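Local structure of glycerophosphodiester phosphodiesterase (Thermotoga maritima, 1O1Z) at residues F33-A36 with I37-G40; E27-L30 with E31-M34; L16-R19 with G20-K24; K89-T92 with L93-F97. The protein belongs to the glycerophosphodiester phosphodiesterase family, enzymes built on a TIM barrel, and carries a bound sodium ion in this crystal. One frame throughout, in Å; residues are numbered along the deposited sequence.

Contact 1. Residues F33-A36 with I37-G40; sequences FMKA and IEAG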
ATOM      1  N   PHE A  33      -8.291  -8.124  -5.977  1.00  9.01           N
ATOM      2  CA  PHE A  33      -8.824  -6.864  -5.444  1.00  8.17           C
ATOM      3  C   PHE A  33     -10.328  -6.951  -5.238  1.00  8.81           C
ATOM      4  O   PHE A  33     -10.839  -6.567  -4.194  1.00 10.16           O
ATOM      5  CB  PHE A  33      -8.513  -5.683  -6.364  1.00  9.57           C
ATOM      6  CG  PHE A  33      -7.042  -5.457  -6.611  1.00  8.24           C
ATOM      7  CD1 PHE A  33      -6.154  -5.388  -5.559  1.00  9.07           C
ATOM      8  CD2 PHE A  33      -6.547  -5.233  -7.892  1.00  9.67           C
ATOM      9  CE1 PHE A  33      -4.803  -5.159  -5.764  1.00 10.92           C
ATOM     10  CE2 PHE A  33      -5.192  -5.016  -8.097  1.00 10.05           C
ATOM     11  CZ  PHE A  33      -4.324  -4.977  -7.052  1.00  7.96           C
ATOM     12  N   MET A  34     -11.048  -7.478  -6.228  1.00  9.48           N
ATOM     13  CA  MET A  34     -12.512  -7.603  -6.120  1.00 10.44           C
ATOM     14  C   MET A  34     -12.904  -8.523  -4.952  1.00 11.13           C
ATOM     15  O   MET A  34     -13.851  -8.237  -4.227  1.00 11.92           O
ATOM     16  CB  MET A  34     -13.118  -8.051  -7.456  1.00 13.88           C
ATOM     17  CG  MET A  34     -12.914  -6.983  -8.563  1.00 16.33           C
ATOM     18  SD  MET A  34     -13.831  -7.470 -10.115  0.50 17.87           S
ATOM     19  CE  MET A  34     -12.873  -8.862 -10.651  0.50 18.66           C
ATOM     20  N   LYS A  35     -12.173  -9.618  -4.779  1.00  8.92           N
ATOM     21  CA  LYS A  35     -12.455 -10.563  -3.700  1.00  9.61           C
ATOM     22  C   LYS A  35     -12.191  -9.975  -2.305  1.00  9.65           C
ATOM     23  O   LYS A  35     -12.882 -10.319  -1.350  1.00  9.76           O
ATOM     24  CB  LYS A  35     -11.675 -11.870  -3.893  1.00 11.38           C
ATOM     25  CG  LYS A  35     -12.152 -12.719  -5.063  1.00 10.65           C
ATOM     26  CD  LYS A  35     -13.449 -13.386  -4.757  1.00 15.73           C
ATOM     27  CE  LYS A  35     -14.011 -14.064  -5.999  1.00 23.48           C
ATOM     28  NZ  LYS A  35     -15.356 -14.616  -5.725  1.00 31.32           N
ATOM     29  N   ALA A  36     -11.207  -9.080  -2.190  1.00  8.10           N
ATOM     30  CA  ALA A  36     -10.965  -8.392  -0.922  1.00  7.81           C
ATOM     31  C   ALA A  36     -12.159  -7.534  -0.555  1.00  9.13           C
ATOM     32  O   ALA A  36     -12.610  -7.524   0.571  1.00  7.95           O
ATOM     33  CB  ALA A  36      -9.710  -7.528  -1.019  1.00  8.17           C
ATOM     34  N   ILE A  37     -12.684  -6.811  -1.535  1.00  9.35           N
ATOM     35  CA  ILE A  37     -13.844  -5.944  -1.299  1.00  9.95           C
ATOM     36  C   ILE A  37     -15.088  -6.774  -0.985  1.00 11.60           C
ATOM     37  O   ILE A  37     -15.860  -6.453  -0.076  1.00 11.35           O
ATOM     38  CB  ILE A  37     -14.075  -5.004  -2.523  1.00 12.46           C
ATOM     39  CG1 ILE A  37     -12.845  -4.151  -2.830  1.00 13.57           C
ATOM     40  CG2 ILE A  37     -15.325  -4.139  -2.309  1.00 14.58           C
ATOM     41  CD1 ILE A  37     -12.287  -3.391  -1.651  1.00 14.90           C
ATOM     42  N   GLU A  38     -15.257  -7.893  -1.692  1.00 11.73           N
ATOM     43  CA  GLU A  38     -16.389  -8.780  -1.425  1.00 11.65           C
ATOM     44  C   GLU A  38     -16.349  -9.357  -0.007  1.00 12.58           C
ATOM     45  O   GLU A  38     -17.387  -9.626   0.602  1.00 14.38           O
ATOM     46  CB  GLU A  38     -16.411  -9.922  -2.435  1.00 13.83           C
ATOM     47  CG  GLU A  38     -16.759  -9.489  -3.843  1.00 19.56           C
ATOM     48  CD  GLU A  38     -16.551 -10.608  -4.865  1.00 32.63           C
ATOM     49  OE1 GLU A  38     -16.757 -11.796  -4.517  1.00 33.48           O
ATOM     50  OE2 GLU A  38     -16.173 -10.300  -6.018  1.00 40.97           O
ATOM     51  N   ALA A  39     -15.134  -9.574   0.491  1.00  9.83           N
ATOM     52  CA  ALA A  39     -14.882 -10.124   1.824  1.00 10.47           C
ATOM     53  C   ALA A  39     -15.031  -9.091   2.945  1.00 12.60           C
ATOM     54  O   ALA A  39     -14.930  -9.426   4.129  1.00 15.56           O
ATOM     55  CB  ALA A  39     -13.506 -10.770   1.866  1.00 11.97           C
ATOM     56  N   GLY A  40     -15.279  -7.846   2.570  1.00  9.14           N
ATOM     57  CA  GLY A  40     -15.562  -6.787   3.515  1.00 10.51           C
ATOM     58  C   GLY A  40     -14.418  -5.846   3.841  1.00  9.09           C
ATOM     59  O   GLY A  40     -14.547  -5.042   4.780  1.00 10.25           O
TER
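Lys35 and Glu38 both set CG beside the backbone N, but the Lys35 chain then bends (chi2 -74°) whereas that of Glu38 stays extended. The bend swings the lysine methylenes obliquely past the carboxylate: Lys35 CD lies 3.7 Å from Glu38 OE1, and Lys35 NZ meets the same oxygen at 3.4 Å, a salt bridge whose hydrogen bond is weak. Glu38 CG rests 3.2 Å from Met34 O, the carbonyl that accepts the Glu38 N-H. Similarly, Ile37 CG1 lies 3.4 Å from Phe33 O, the acceptor for its own N-H. The helical bonding becomes less regular at Ala39: its N-H reaches Lys35 O at 3.0 Å but with an N-H...O angle of only 140°, and it makes a second, weak bond to Ala36 O. Gly40 N then bonds to Ile37 O at 3.0 Å. At Gly40 phi is positive (101°), where a CB would press on the carbonyl of Ala39. Inward, Phe33 and Ala36 pack on Val44 of strand 43-50, while Ala39 touches Val227. The positive phi of Gly40 and the bonds back into the last turn make a Schellman motif, which closes helix 30-38 within a beta-alpha-beta unit of the TIM barrel.

Contact 2. Residues E27-L30 with E31-M34; sequences ENTL and EAFM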
ATOM      1  N   GLU A  27      -1.948 -12.484  -6.208  1.00  8.81           N
ATOM      2  CA  GLU A  27      -1.648 -11.132  -5.800  1.00  7.98           C
ATOM      3  C   GLU A  27      -1.726 -10.138  -6.945  1.00 10.17           C
ATOM      4  O   GLU A  27      -1.288 -10.393  -8.077  1.00  8.57           O
ATOM      5  CB  GLU A  27      -0.262 -11.039  -5.196  1.00  8.79           C
ATOM      6  CG  GLU A  27       0.837 -11.534  -6.105  1.00 11.87           C
ATOM      7  CD  GLU A  27       2.189 -11.240  -5.520  1.00 13.15           C
ATOM      8  OE1 GLU A  27       2.597 -12.051  -4.671  1.00 18.61           O
ATOM      9  OE2 GLU A  27       2.811 -10.218  -5.893  1.00 13.77           O
ATOM     10  N   ASN A  28      -2.256  -8.978  -6.615  1.00  8.37           N
ATOM     11  CA  ASN A  28      -2.242  -7.826  -7.513  1.00  8.23           C
ATOM     12  C   ASN A  28      -3.059  -8.000  -8.805  1.00 10.89           C
ATOM     13  O   ASN A  28      -2.878  -7.243  -9.762  1.00 12.38           O
ATOM     14  CB  ASN A  28      -0.810  -7.337  -7.779  1.00  7.76           C
ATOM     15  CG  ASN A  28      -0.309  -6.373  -6.734  1.00  9.03           C
ATOM     16  OD1 ASN A  28      -1.090  -5.656  -6.093  1.00 10.27           O
ATOM     17  ND2 ASN A  28       1.002  -6.366  -6.529  1.00 10.09           N
ATOM     18  N   THR A  29      -3.976  -8.964  -8.813  1.00 10.23           N
ATOM     19  CA  THR A  29      -4.904  -9.137  -9.942  1.00 10.46           C
ATOM     20  C   THR A  29      -6.252  -8.532  -9.651  1.00 10.69           C
ATOM     21  O   THR A  29      -6.629  -8.342  -8.483  1.00 10.07           O
ATOM     22  CB  THR A  29      -5.133 -10.624 -10.275  1.00 10.42           C
ATOM     23  OG1 THR A  29      -5.721 -11.315  -9.142  1.00 11.00           O
ATOM     24  CG2 THR A  29      -3.825 -11.324 -10.614  1.00 12.36           C
ATOM     25  N   LEU A  30      -7.036  -8.287 -10.703  1.00 11.51           N
ATOM     26  CA  LEU A  30      -8.363  -7.723 -10.493  1.00 11.31           C
ATOM     27  C   LEU A  30      -9.194  -8.646  -9.622  1.00 11.26           C
ATOM     28  O   LEU A  30      -9.937  -8.181  -8.772  1.00 12.26           O
ATOM     29  CB  LEU A  30      -9.107  -7.455 -11.808  1.00 12.82           C
ATOM     30  CG  LEU A  30      -8.563  -6.358 -12.699  1.00 15.60           C
ATOM     31  CD1 LEU A  30      -9.353  -6.315 -13.998  1.00 16.84           C
ATOM     32  CD2 LEU A  30      -8.628  -5.016 -11.978  1.00 15.24           C
ATOM     33  N   GLU A  31      -9.087  -9.958  -9.841  1.00 11.17           N
ATOM     34  CA  GLU A  31      -9.797 -10.913  -9.028  1.00 11.61           C
ATOM     35  C   GLU A  31      -9.437 -10.748  -7.559  1.00  9.81           C
ATOM     36  O   GLU A  31     -10.321 -10.678  -6.710  1.00 10.89           O
ATOM     37  CB  GLU A  31      -9.509 -12.345  -9.489  1.00 12.36           C
ATOM     38  CG  GLU A  31     -10.199 -13.400  -8.644  1.00 15.74           C
ATOM     39  CD  GLU A  31      -9.829 -14.809  -9.058  1.00 21.61           C
ATOM     40  OE1 GLU A  31      -8.629 -15.074  -9.274  1.00 26.47           O
ATOM     41  OE2 GLU A  31     -10.739 -15.651  -9.131  1.00 26.48           O
ATOM     42  N   ALA A  32      -8.145 -10.650  -7.242  1.00  9.93           N
ATOM     43  CA  ALA A  32      -7.737 -10.504  -5.835  1.00  8.45           C
ATOM     44  C   ALA A  32      -8.308  -9.219  -5.218  1.00  8.93           C
ATOM     45  O   ALA A  32      -8.771  -9.217  -4.081  1.00 10.05           O
ATOM     46  CB  ALA A  32      -6.240 -10.543  -5.712  1.00  8.37           C
ATOM     47  N   PHE A  33      -8.291  -8.124  -5.977  1.00  9.01           N
ATOM     48  CA  PHE A  33      -8.824  -6.864  -5.444  1.00  8.17           C
ATOM     49  C   PHE A  33     -10.328  -6.951  -5.238  1.00  8.81           C
ATOM     50  O   PHE A  33     -10.839  -6.567  -4.194  1.00 10.16           O
ATOM     51  CB  PHE A  33      -8.513  -5.683  -6.364  1.00  9.57           C
ATOM     52  CG  PHE A  33      -7.042  -5.457  -6.611  1.00  8.24           C
ATOM     53  CD1 PHE A  33      -6.154  -5.388  -5.559  1.00  9.07           C
ATOM     54  CD2 PHE A  33      -6.547  -5.233  -7.892  1.00  9.67           C
ATOM     55  CE1 PHE A  33      -4.803  -5.159  -5.764  1.00 10.92           C
ATOM     56  CE2 PHE A  33      -5.192  -5.016  -8.097  1.00 10.05           C
ATOM     57  CZ  PHE A  33      -4.324  -4.977  -7.052  1.00  7.96           C
ATOM     58  N   MET A  34     -11.048  -7.478  -6.228  1.00  9.48           N
ATOM     59  CA  MET A  34     -12.512  -7.603  -6.120  1.00 10.44           C
ATOM     60  C   MET A  34     -12.904  -8.523  -4.952  1.00 11.13           C
ATOM     61  O   MET A  34     -13.851  -8.237  -4.227  1.00 11.92           O
ATOM     62  CB  MET A  34     -13.118  -8.051  -7.456  1.00 13.88           C
ATOM     63  CG  MET A  34     -12.914  -6.983  -8.563  1.00 16.33           C
ATOM     64  SD  MET A  34     -13.831  -7.470 -10.115  0.50 17.87           S
ATOM     65  CE  MET A  34     -12.873  -8.862 -10.651  0.50 18.66           C
TER
HETATM   66  O   HOH W   1      -6.426 -13.760 -10.845  1.00 35.08           O
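Asn28 points its amide oxygen at the edge of the Phe33 ring, with OD1 3.4 Å from CZ of Phe33 and close to the ring plane; the amide and ring planes are turned 51° apart. OD1 is buried here without a hydrogen-bond partner in the model, so the ring edge, weakly positive, is what it faces across this contact, while ND2 is fixed by Asp47. Next along the chain, Thr29 works with both of its oxygens. Its carbonyl O takes the Phe33 N-H at 3.0 Å and also lies over one face of that ring, 3.2 Å from CD2 of Phe33. Its hydroxyl is turned between the backbone N and the carbonyl carbon (chi1 61°), a position from which OG1 accepts the N-H of Ala32 at 3.2 Å. This is an N-cap, and it starts helix 30-38, the first helix after strand 14-18 in the TIM barrel. The same OG1 bonds to Leu26 O and receives a water at 3.1 Å; that water also donates to Glu31 OE1, joining the cap to an exposed carboxylate. Leu30 follows with its carbonyl O bound by Met34 N at 2.9 Å. In one of the two modelled conformers of Met34, CE lies 4.2 Å from Leu30 CB, while the leucine side chain packs against Val96 and Asn99 of helix 93-99.

Contact 3. Residues L16-R19 with G20-K24; sequences LGHR and GYSAK
Two hydrogen bonds join Gly17 and His18 to the residues that follow. In the side-chain bond, Ser22 OG donates to His18 O at 2.7 Å, meeting the acceptor nearly in line with its C=O; a chi1 of 61° folds the serine hydroxyl back over its own main chain and aims it there. The backbone bond, Gly20 N to Gly17 O at 3.0 Å, is more bent: the C=O...N angle is 108° and the donor stands above the carbonyl plane. It closes a type II beta turn, with Arg19 at positive phi (59°) in its third position. Steric limits act at both glycines: a CB on Gly20 would clash with Arg19 O, and one on Gly17 with Gly20 O. Beyond the turn, Tyr21 is the centre of an inverse gamma turn, bridged by a weak bond of 2.9 Å from Ser22 N to Gly20 O. In the packing, Arg19 CG sits over the centre of the His18 imidazole, 4.0 Å above its plane. The polar ends are held from outside: His18 ND1 by Asp225, Arg19 NH1 by Glu27, Tyr21 OH by Glu228. Strand 14-18, flanked in parallel by strands 43-50 and 221-224, thus ends in a tight turn at the C-terminal mouth of the barrel, where TIM-barrel enzymes carry their active sites, and the chain leads on to helix 30-38.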
ATOM      1  N   LEU A  16      -7.097  -3.320   4.884  1.00  7.78           N
ATOM      2  CA  LEU A  16      -6.714  -3.282   3.474  1.00  8.81           C
ATOM      3  C   LEU A  16      -6.131  -4.616   3.071  1.00 10.03           C
ATOM      4  O   LEU A  16      -5.265  -5.131   3.765  1.00  9.06           O
ATOM      5  CB  LEU A  16      -5.691  -2.197   3.189  1.00  8.67           C
ATOM      6  CG  LEU A  16      -6.056  -0.749   3.533  1.00  8.48           C
ATOM      7  CD1 LEU A  16      -4.920   0.207   3.107  1.00 12.17           C
ATOM      8  CD2 LEU A  16      -7.387  -0.341   2.909  1.00 10.39           C
ATOM      9  N   GLY A  17      -6.566  -5.130   1.935  1.00  8.61           N
ATOM     10  CA  GLY A  17      -6.023  -6.358   1.379  1.00  7.83           C
ATOM     11  C   GLY A  17      -4.701  -6.107   0.696  1.00  8.91           C
ATOM     12  O   GLY A  17      -4.638  -5.364  -0.280  1.00  8.37           O
ATOM     13  N   HIS A  18      -3.640  -6.721   1.206  1.00  7.85           N
ATOM     14  CA  HIS A  18      -2.285  -6.602   0.690  1.00  9.63           C
ATOM     15  C   HIS A  18      -2.165  -7.276  -0.668  1.00  8.66           C
ATOM     16  O   HIS A  18      -2.244  -8.505  -0.767  1.00  9.60           O
ATOM     17  CB  HIS A  18      -1.328  -7.265   1.679  1.00  9.78           C
ATOM     18  CG  HIS A  18       0.100  -7.180   1.283  1.00 11.49           C
ATOM     19  ND1 HIS A  18       0.903  -8.289   1.173  1.00 14.42           N
ATOM     20  CD2 HIS A  18       0.868  -6.119   0.940  1.00 14.60           C
ATOM     21  CE1 HIS A  18       2.119  -7.914   0.804  1.00 12.53           C
ATOM     22  NE2 HIS A  18       2.127  -6.606   0.644  1.00 14.41           N
ATOM     23  N   ARG A  19      -2.030  -6.462  -1.717  1.00  8.58           N
ATOM     24  CA  ARG A  19      -2.104  -6.975  -3.090  1.00  8.44           C
ATOM     25  C   ARG A  19      -3.453  -7.648  -3.357  1.00  7.77           C
ATOM     26  O   ARG A  19      -3.572  -8.609  -4.121  1.00  8.98           O
ATOM     27  CB  ARG A  19      -0.919  -7.892  -3.380  1.00  9.16           C
ATOM     28  CG  ARG A  19       0.400  -7.365  -2.917  1.00 10.05           C
ATOM     29  CD  ARG A  19       1.592  -8.201  -3.327  1.00 10.95           C
ATOM     30  NE  ARG A  19       2.773  -7.781  -2.597  1.00 11.88           N
ATOM     31  CZ  ARG A  19       3.875  -8.489  -2.456  1.00 13.85           C
ATOM     32  NH1 ARG A  19       4.009  -9.668  -3.034  1.00 16.26           N
ATOM     33  NH2 ARG A  19       4.862  -8.019  -1.703  1.00 17.13           N
ATOM     34  N   GLY A  20      -4.500  -7.104  -2.748  1.00  8.03           N
ATOM     35  CA  GLY A  20      -5.821  -7.712  -2.756  1.00  8.54           C
ATOM     36  C   GLY A  20      -5.945  -8.804  -1.702  1.00  9.44           C
ATOM     37  O   GLY A  20      -5.224  -8.788  -0.711  1.00  9.69           O
ATOM     38  N   TYR A  21      -6.864  -9.748  -1.915  1.00  9.63           N
ATOM     39  CA  TYR A  21      -7.031 -10.879  -1.013  1.00  8.76           C
ATOM     40  C   TYR A  21      -6.019 -11.927  -1.451  1.00 10.02           C
ATOM     41  O   TYR A  21      -6.362 -12.958  -2.030  1.00 10.06           O
ATOM     42  CB  TYR A  21      -8.454 -11.421  -1.071  1.00 10.86           C
ATOM     43  CG  TYR A  21      -8.858 -12.341   0.063  1.00  9.69           C
ATOM     44  CD1 TYR A  21      -7.912 -12.892   0.932  1.00  9.20           C
ATOM     45  CD2 TYR A  21     -10.177 -12.665   0.255  1.00 11.86           C
ATOM     46  CE1 TYR A  21      -8.275 -13.717   1.957  1.00 10.82           C
ATOM     47  CE2 TYR A  21     -10.560 -13.497   1.282  1.00 11.03           C
ATOM     48  CZ  TYR A  21      -9.613 -14.018   2.134  1.00 12.82           C
ATOM     49  OH  TYR A  21     -10.004 -14.844   3.171  1.00 15.46           O
ATOM     50  N   SER A  22      -4.755 -11.651  -1.153  1.00  8.53           N
ATOM     51  CA  SER A  22      -3.663 -12.404  -1.765  1.00  8.65           C
ATOM     52  C   SER A  22      -3.414 -13.761  -1.103  1.00 11.08           C
ATOM     53  O   SER A  22      -2.695 -14.560  -1.652  1.00 11.16           O
ATOM     54  CB  SER A  22      -2.401 -11.546  -1.797  1.00 11.87           C
ATOM     55  OG  SER A  22      -2.010 -11.181  -0.488  1.00 12.57           O
ATOM     56  N   ALA A  23      -3.979 -14.010   0.078  1.00 10.82           N
ATOM     57  CA  ALA A  23      -3.886 -15.358   0.684  1.00 10.46           C
ATOM     58  C   ALA A  23      -4.662 -16.401  -0.114  1.00 11.74           C
ATOM     59  O   ALA A  23      -4.358 -17.617  -0.032  1.00 14.12           O
ATOM     60  CB  ALA A  23      -4.381 -15.353   2.111  1.00 11.09           C
ATOM     61  N   LYS A  24      -5.692 -15.965  -0.834  1.00 12.20           N
ATOM     62  CA  LYS A  24      -6.586 -16.883  -1.554  1.00 11.00           C
ATOM     63  C   LYS A  24      -6.602 -16.726  -3.084  1.00 12.11           C
ATOM     64  O   LYS A  24      -7.014 -17.650  -3.798  1.00 13.04           O
ATOM     65  CB  LYS A  24      -8.016 -16.742  -1.027  1.00 12.13           C
ATOM     66  CG  LYS A  24      -8.225 -17.297   0.378  1.00 17.77           C
ATOM     67  CD  LYS A  24      -9.724 -17.421   0.710  1.00 20.54           C
ATOM     68  CE  LYS A  24      -9.955 -18.102   2.076  0.65 24.03           C
ATOM     69  NZ  LYS A  24     -11.359 -18.614   2.262  0.65 26.90           N
TER

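Contact 4. Residues K89-T92 with L93-F97; sequences KITT and LKEVF
Thr92 and Glu95 exchange hydrogen bonds in a capping box. The Glu95 N-H goes to Thr92 OG1 at 3.2 Å with a fairly straight N-H...O angle of 158°; in return, the Thr92 N-H reaches Glu95 OE1 at 3.2 Å, using the lone pair that faces away from OE2. With chi1 near +60°, the Thr92 hydroxyl sits where it can accept from Glu95 N, and Glu95 brings CG beside its backbone N (chi1 -69°) before extending back across the threonine. Glu95 CG passes 3.2 Å from Thr92 OG1, close packing within the box. The first helical bond follows at once, Val96 N to Thr92 O at 3.1 Å, with the donor in the carbonyl plane. Alongside, Thr91 splits its two branches: CG2 meets Val96 CG2 at 3.9 Å, the side chains crossing at about a right angle, whereas OG1 bonds to a water at 3.0 Å that donates weakly to Glu95 OE1. One shell further out, Lys83 forms a salt bridge with that same OE1 and also bonds to Ile90 O, bracing both carboxylate and incoming loop; this company is consistent with a charged Glu95. Backbone bonds of Thr91 to Val58 and Leu93 to Val56 hold the cap along strand 56-58. Helix 93-99 therefore starts against that strand, with Val96 touching Phe33 of helix 30-38 and Ile106 of strand 105-110, and Leu93 touching helix 116-123.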
ATOM      1  N   LYS A  89      -3.600 -11.642 -16.885  1.00 10.18           N
ATOM      2  CA  LYS A  89      -3.696 -11.521 -15.423  1.00 12.14           C
ATOM      3  C   LYS A  89      -3.111 -10.217 -14.902  1.00 11.24           C
ATOM      4  O   LYS A  89      -3.576  -9.699 -13.889  1.00 12.06           O
ATOM      5  CB  LYS A  89      -3.029 -12.706 -14.720  1.00 12.75           C
ATOM      6  CG  LYS A  89      -3.804 -13.980 -14.930  1.00 15.74           C
ATOM      7  CD  LYS A  89      -3.152 -15.148 -14.222  1.00 27.61           C
ATOM      8  CE  LYS A  89      -3.990 -16.427 -14.357  1.00 36.81           C
ATOM      9  NZ  LYS A  89      -4.055 -16.928 -15.760  1.00 43.79           N
ATOM     10  N   ILE A  90      -2.096  -9.681 -15.559  1.00  9.50           N
ATOM     11  CA  ILE A  90      -1.545  -8.408 -15.116  1.00 10.87           C
ATOM     12  C   ILE A  90      -2.535  -7.319 -15.450  1.00 11.44           C
ATOM     13  O   ILE A  90      -3.192  -7.368 -16.479  1.00 12.82           O
ATOM     14  CB  ILE A  90      -0.175  -8.130 -15.729  1.00 12.13           C
ATOM     15  CG1 ILE A  90       0.525  -7.019 -14.946  1.00 14.55           C
ATOM     16  CG2 ILE A  90      -0.272  -7.807 -17.199  1.00 14.64           C
ATOM     17  CD1 ILE A  90       2.011  -6.871 -15.341  1.00 19.83           C
ATOM     18  N   THR A  91      -2.682  -6.350 -14.557  1.00 10.36           N
ATOM     19  CA  THR A  91      -3.600  -5.259 -14.748  1.00  9.20           C
ATOM     20  C   THR A  91      -2.939  -3.892 -14.630  1.00 11.05           C
ATOM     21  O   THR A  91      -1.780  -3.779 -14.291  1.00 11.79           O
ATOM     22  CB  THR A  91      -4.813  -5.417 -13.792  1.00 14.52           C
ATOM     23  OG1 THR A  91      -5.868  -4.511 -14.139  1.00 15.85           O
ATOM     24  CG2 THR A  91      -4.485  -5.123 -12.368  1.00 14.68           C
ATOM     25  N   THR A  92      -3.685  -2.881 -15.015  1.00 12.73           N
ATOM     26  CA  THR A  92      -3.207  -1.498 -14.975  1.00 11.23           C
ATOM     27  C   THR A  92      -3.937  -0.767 -13.872  1.00 10.61           C
ATOM     28  O   THR A  92      -5.020  -1.159 -13.439  1.00 10.93           O
ATOM     29  CB  THR A  92      -3.477  -0.801 -16.276  1.00 12.95           C
ATOM     30  OG1 THR A  92      -4.886  -0.757 -16.542  1.00 13.42           O
ATOM     31  CG2 THR A  92      -2.853  -1.583 -17.471  1.00 20.49           C
ATOM     32  N   LEU A  93      -3.356   0.333 -13.419  1.00 10.51           N
ATOM     33  CA  LEU A  93      -4.021   1.137 -12.403  1.00  9.66           C
ATOM     34  C   LEU A  93      -5.380   1.643 -12.902  1.00 10.59           C
ATOM     35  O   LEU A  93      -6.360   1.629 -12.163  1.00 12.12           O
ATOM     36  CB  LEU A  93      -3.100   2.272 -11.961  1.00 12.16           C
ATOM     37  CG  LEU A  93      -3.655   3.142 -10.850  1.00 11.39           C
ATOM     38  CD1 LEU A  93      -3.876   2.283  -9.576  1.00 13.23           C
ATOM     39  CD2 LEU A  93      -2.698   4.297 -10.577  1.00 12.14           C
ATOM     40  N   LYS A  94      -5.426   2.073 -14.159  1.00 11.17           N
ATOM     41  CA  LYS A  94      -6.687   2.465 -14.784  1.00 12.89           C
ATOM     42  C   LYS A  94      -7.790   1.401 -14.621  1.00 12.03           C
ATOM     43  O   LYS A  94      -8.953   1.713 -14.256  1.00 11.98           O
ATOM     44  CB  LYS A  94      -6.466   2.760 -16.268  1.00 13.32           C
ATOM     45  CG  LYS A  94      -7.743   2.994 -17.096  1.00 20.48           C
ATOM     46  CD  LYS A  94      -7.397   3.358 -18.535  1.00 24.49           C
ATOM     47  CE  LYS A  94      -8.658   3.555 -19.387  1.00 32.92           C
ATOM     48  NZ  LYS A  94      -9.391   2.268 -19.579  1.00 40.21           N
ATOM     49  N   GLU A  95      -7.447   0.144 -14.901  1.00 10.89           N
ATOM     50  CA  GLU A  95      -8.401  -0.960 -14.781  1.00 11.32           C
ATOM     51  C   GLU A  95      -8.842  -1.222 -13.335  1.00 10.75           C
ATOM     52  O   GLU A  95     -10.010  -1.542 -13.072  1.00 11.78           O
ATOM     53  CB  GLU A  95      -7.813  -2.225 -15.415  1.00 14.99           C
ATOM     54  CG  GLU A  95      -7.705  -2.116 -16.910  1.00 16.95           C
ATOM     55  CD  GLU A  95      -7.029  -3.294 -17.564  1.00 31.84           C
ATOM     56  OE1 GLU A  95      -5.878  -3.623 -17.196  1.00 23.92           O
ATOM     57  OE2 GLU A  95      -7.652  -3.883 -18.466  1.00 35.46           O
ATOM     58  N   VAL A  96      -7.931  -1.054 -12.380  1.00  9.76           N
ATOM     59  CA  VAL A  96      -8.313  -1.200 -10.974  1.00  8.77           C
ATOM     60  C   VAL A  96      -9.379  -0.170 -10.611  1.00 10.13           C
ATOM     61  O   VAL A  96     -10.374  -0.502  -9.972  1.00 11.08           O
ATOM     62  CB  VAL A  96      -7.105  -1.109 -10.035  1.00 10.71           C
ATOM     63  CG1 VAL A  96      -7.544  -1.187  -8.599  1.00 12.44           C
ATOM     64  CG2 VAL A  96      -6.107  -2.218 -10.344  1.00 11.24           C
ATOM     65  N   PHE A  97      -9.174   1.079 -11.034  1.00 11.01           N
ATOM     66  CA  PHE A  97     -10.142   2.139 -10.733  1.00  9.80           C
ATOM     67  C   PHE A  97     -11.516   1.821 -11.331  1.00 13.01           C
ATOM     68  O   PHE A  97     -12.529   2.141 -10.728  1.00 14.28           O
ATOM     69  CB  PHE A  97      -9.677   3.494 -11.281  1.00 10.73           C
ATOM     70  CG  PHE A  97      -8.520   4.137 -10.557  1.00 10.69           C
ATOM     71  CD1 PHE A  97      -7.945   3.617  -9.414  1.00 11.20           C
ATOM     72  CD2 PHE A  97      -8.010   5.327 -11.046  1.00 14.07           C
ATOM     73  CE1 PHE A  97      -6.890   4.268  -8.785  1.00 11.54           C
ATOM     74  CE2 PHE A  97      -6.966   5.963 -10.415  1.00 13.02           C
ATOM     75  CZ  PHE A  97      -6.425   5.443  -9.292  1.00 11.00           C
TER
HETATM   76  O   HOH W   2      -6.821  -6.148 -16.426  1.00 32.84           O

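Overall arrangement
From the N terminus, contact 3 comes first, turning the chain where strand 14-18 ends. Contact 2 then starts helix 30-38 and contact 1 finishes it; these two overlap at Phe33 and Met34 and otherwise run in series, with no crossing. The loop between folds back on itself: Asn28 N and Ala32 O probably hydrogen-bond to Arg19 O and Tyr21 N, linking contacts 2 and 3, and Ala36 CB of contact 1 packs on Tyr21. Contact 4 closes the loop that leads from helix 79-85 into helix 93-99. Its centre lies about 9 Å from that of contact 2, which it meets through Leu30 on Thr91, and about 15 Å from those of contacts 1 and 3.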